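Local coordinates for protein alginate lyase, family PL7 (Zobellia galactanivorans, PDB 3ZPY) that probably cleaves alginate, a brown-algal polysaccharide, by beta-elimination, as the catalytic domain of a longer family PL7 lyase, at residues 160-164 with 165-169. Residues are numbered along the deposited sequence; the frame is centred on the assembly and turned at random.
Sequences SGYVT and EEQGG
Glu-165 reaches back along its own short helix to close the N-terminal end: its OE2 accepts the amide of Gly-161, the N-cap residue, with N to OE2 at 3.0 Å. The donor stands well above the carboxylate plane, 52° out of it, and the same oxygen is in a salt bridge with Arg-141 of strand 138-146, so one carboxylate serves both the helix start and the neighbouring strand. CG lies beside the backbone N and the chain then runs extended, which carries OE2 to the amide four residues earlier. A water bonded to Ser-160 OG gives OE2 only a weak further bond; the same hydroxyl is also hydrogen-bonded to Gln-143.

The backbone repeats the theme of one atom shared by two. Gly-161 O receives Glu-165 N at 2.8 Å and Thr-164 N as well, while Thr-164 O takes Gly-169 N (2.8 Å) and Gln-167 N (3.0 Å) from opposite faces of its plane. Glu-166 N bonds to Tyr-162 O, the next i+4 bond of the same turn.

Outside this frame, Glu-166 lays its CB over the centre of the Tyr-162 ring, a CH-pi contact 3.7 Å from the centroid and 6° off the normal, and CG follows along the CD2-CE2 side. The ring lies there because its CG is anti to the backbone N (chi1 -176°). Replacing Tyr-162 by an alanine would probably strip the Glu-166 methylenes of their aromatic support and open a gap beside Met-207 and Val-209, which the ring also touches. The buried Val-163 packs against Phe-203 and Lys-205 of strand 200-206.

The whole is a single helical turn, with Gly-161 at its N-cap position and that residue's amide held by Glu-165, that links antiparallel strands 154-160 and 171-177 in the PL7 beta-sandwich, a jelly roll of the concanavalin-like class.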
ATOM      1  N   SER A 160      -4.430  -9.342  -5.210  1.00  5.41           N
ATOM      2  CA  SER A 160      -3.596  -9.458  -6.440  1.00  5.67           C
ATOM      3  C   SER A 160      -2.137  -9.659  -5.985  1.00  5.83           C
ATOM      4  O   SER A 160      -1.894  -9.983  -4.841  1.00  5.44           O
ATOM      5  CB  SER A 160      -3.786  -8.183  -7.267  1.00  8.22           C
ATOM      6  OG  SER A 160      -5.103  -8.089  -7.784  1.00  7.40           O
ATOM      7  N   GLY A 161      -1.168  -9.472  -6.892  1.00  6.07           N
ATOM      8  CA  GLY A 161       0.187  -9.882  -6.628  1.00  6.53           C
ATOM      9  C   GLY A 161       0.450 -11.328  -6.957  1.00  6.87           C
ATOM     10  O   GLY A 161      -0.487 -12.040  -7.335  1.00  6.94           O
ATOM     11  N   TYR A 162       1.697 -11.787  -6.710  1.00  7.09           N
ATOM     12  CA  TYR A 162       2.163 -13.103  -7.206  1.00  7.11           C
ATOM     13  C   TYR A 162       1.275 -14.262  -6.695  1.00  7.19           C
ATOM     14  O   TYR A 162       0.874 -15.135  -7.441  1.00  7.20           O
ATOM     15  CB  TYR A 162       3.593 -13.316  -6.744  1.00  8.26           C
ATOM     16  CG  TYR A 162       4.189 -14.540  -7.251  1.00  7.64           C
ATOM     17  CD1 TYR A 162       3.754 -15.823  -6.828  1.00  9.54           C
ATOM     18  CD2 TYR A 162       5.101 -14.455  -8.300  1.00 10.57           C
ATOM     19  CE1 TYR A 162       4.302 -16.973  -7.366  1.00 12.86           C
ATOM     20  CE2 TYR A 162       5.668 -15.611  -8.862  1.00 13.15           C
ATOM     21  CZ  TYR A 162       5.254 -16.890  -8.372  1.00 12.71           C
ATOM     22  OH  TYR A 162       5.727 -18.057  -8.916  1.00 19.15           O
ATOM     23  N   VAL A 163       0.859 -14.140  -5.425  1.00  7.05           N
ATOM     24  CA  VAL A 163       0.241 -15.265  -4.755  1.00  5.92           C
ATOM     25  C   VAL A 163      -1.120 -15.656  -5.410  1.00  6.06           C
ATOM     26  O   VAL A 163      -1.496 -16.811  -5.358  1.00  7.62           O
ATOM     27  CB  VAL A 163       0.045 -14.986  -3.221  1.00  5.69           C
ATOM     28  CG1 VAL A 163      -1.014 -13.911  -2.969  1.00  7.09           C
ATOM     29  CG2 VAL A 163      -0.209 -16.308  -2.485  1.00  6.96           C
ATOM     30  N   THR A 164      -1.768 -14.711  -6.083  1.00  5.84           N
ATOM     31  CA  THR A 164      -2.980 -15.010  -6.874  1.00  6.62           C
ATOM     32  C   THR A 164      -2.645 -14.943  -8.362  1.00  8.21           C
ATOM     33  O   THR A 164      -3.010 -15.869  -9.106  1.00  8.62           O
ATOM     34  CB  THR A 164      -4.182 -14.148  -6.492  1.00  5.75           C
ATOM     35  OG1 THR A 164      -3.822 -12.791  -6.650  1.00  6.41           O
ATOM     36  CG2 THR A 164      -4.699 -14.469  -5.126  1.00  5.95           C
ATOM     37  N   GLU A 165      -2.063 -13.828  -8.810  1.00  8.81           N
ATOM     38  CA  GLU A 165      -1.889 -13.687 -10.277  1.00  9.68           C
ATOM     39  C   GLU A 165      -1.096 -14.787 -10.960  1.00  9.93           C
ATOM     40  O   GLU A 165      -1.316 -15.032 -12.147  1.00 15.36           O
ATOM     41  CB  GLU A 165      -1.278 -12.314 -10.546  1.00 12.72           C
ATOM     42  CG  GLU A 165      -2.125 -11.126 -10.176  1.00 12.80           C
ATOM     43  CD  GLU A 165      -1.331  -9.867 -10.439  1.00 19.06           C
ATOM     44  OE1 GLU A 165      -0.458  -9.780 -11.358  1.00 24.97           O
ATOM     45  OE2 GLU A 165      -1.607  -8.892  -9.804  1.00 23.41           O
ATOM     46  N   GLU A 166      -0.086 -15.341 -10.290  1.00  9.42           N
ATOM     47  CA  GLU A 166       0.786 -16.346 -10.870  1.00 11.55           C
ATOM     48  C   GLU A 166       0.363 -17.736 -10.394  1.00 11.11           C
ATOM     49  O   GLU A 166       0.979 -18.739 -10.697  1.00 14.52           O
ATOM     50  CB  GLU A 166       2.258 -16.033 -10.526  1.00 13.20           C
ATOM     51  CG  GLU A 166       2.837 -14.803 -11.227  1.00 16.04           C
ATOM     52  CD  GLU A 166       3.259 -15.071 -12.641  1.00 19.28           C
ATOM     53  OE1 GLU A 166       3.069 -16.200 -13.088  1.00 22.63           O
ATOM     54  OE2 GLU A 166       3.793 -14.151 -13.275  1.00 30.16           O
ATOM     55  N   GLN A 167      -0.803 -17.789  -9.712  1.00  9.05           N
ATOM     56  CA  GLN A 167      -1.314 -19.036  -9.085  1.00  9.16           C
ATOM     57  C   GLN A 167      -2.837 -19.120  -9.214  1.00  8.55           C
ATOM     58  O   GLN A 167      -3.600 -19.221  -8.242  1.00 10.83           O
ATOM     59  CB  GLN A 167      -0.832 -19.166  -7.618  1.00  9.05           C
ATOM     60  CG  GLN A 167       0.650 -18.902  -7.407  1.00 12.29           C
ATOM     61  CD  GLN A 167       1.044 -19.322  -6.021  1.00  7.94           C
ATOM     62  OE1 GLN A 167       0.346 -18.978  -5.012  1.00 10.07           O
ATOM     63  NE2 GLN A 167       2.135 -20.071  -5.904  1.00  9.19           N
ATOM     64  N   GLY A 168      -3.300 -18.943 -10.453  1.00  8.67           N
ATOM     65  CA  GLY A 168      -4.717 -19.186 -10.791  1.00  8.75           C
ATOM     66  C   GLY A 168      -5.547 -17.984 -11.008  1.00  8.38           C
ATOM     67  O   GLY A 168      -6.718 -18.099 -11.416  1.00 10.04           O
ATOM     68  N   GLY A 169      -4.995 -16.797 -10.783  1.00  8.27           N
ATOM     69  CA  GLY A 169      -5.717 -15.541 -11.108  1.00  9.20           C
ATOM     70  C   GLY A 169      -6.091 -14.715  -9.902  1.00  7.91           C
ATOM     71  O   GLY A 169      -6.255 -15.281  -8.811  1.00  7.83           O
TER
HETATM   72  O   HOH W   1      -4.934  -8.275 -10.428  1.00 15.43           O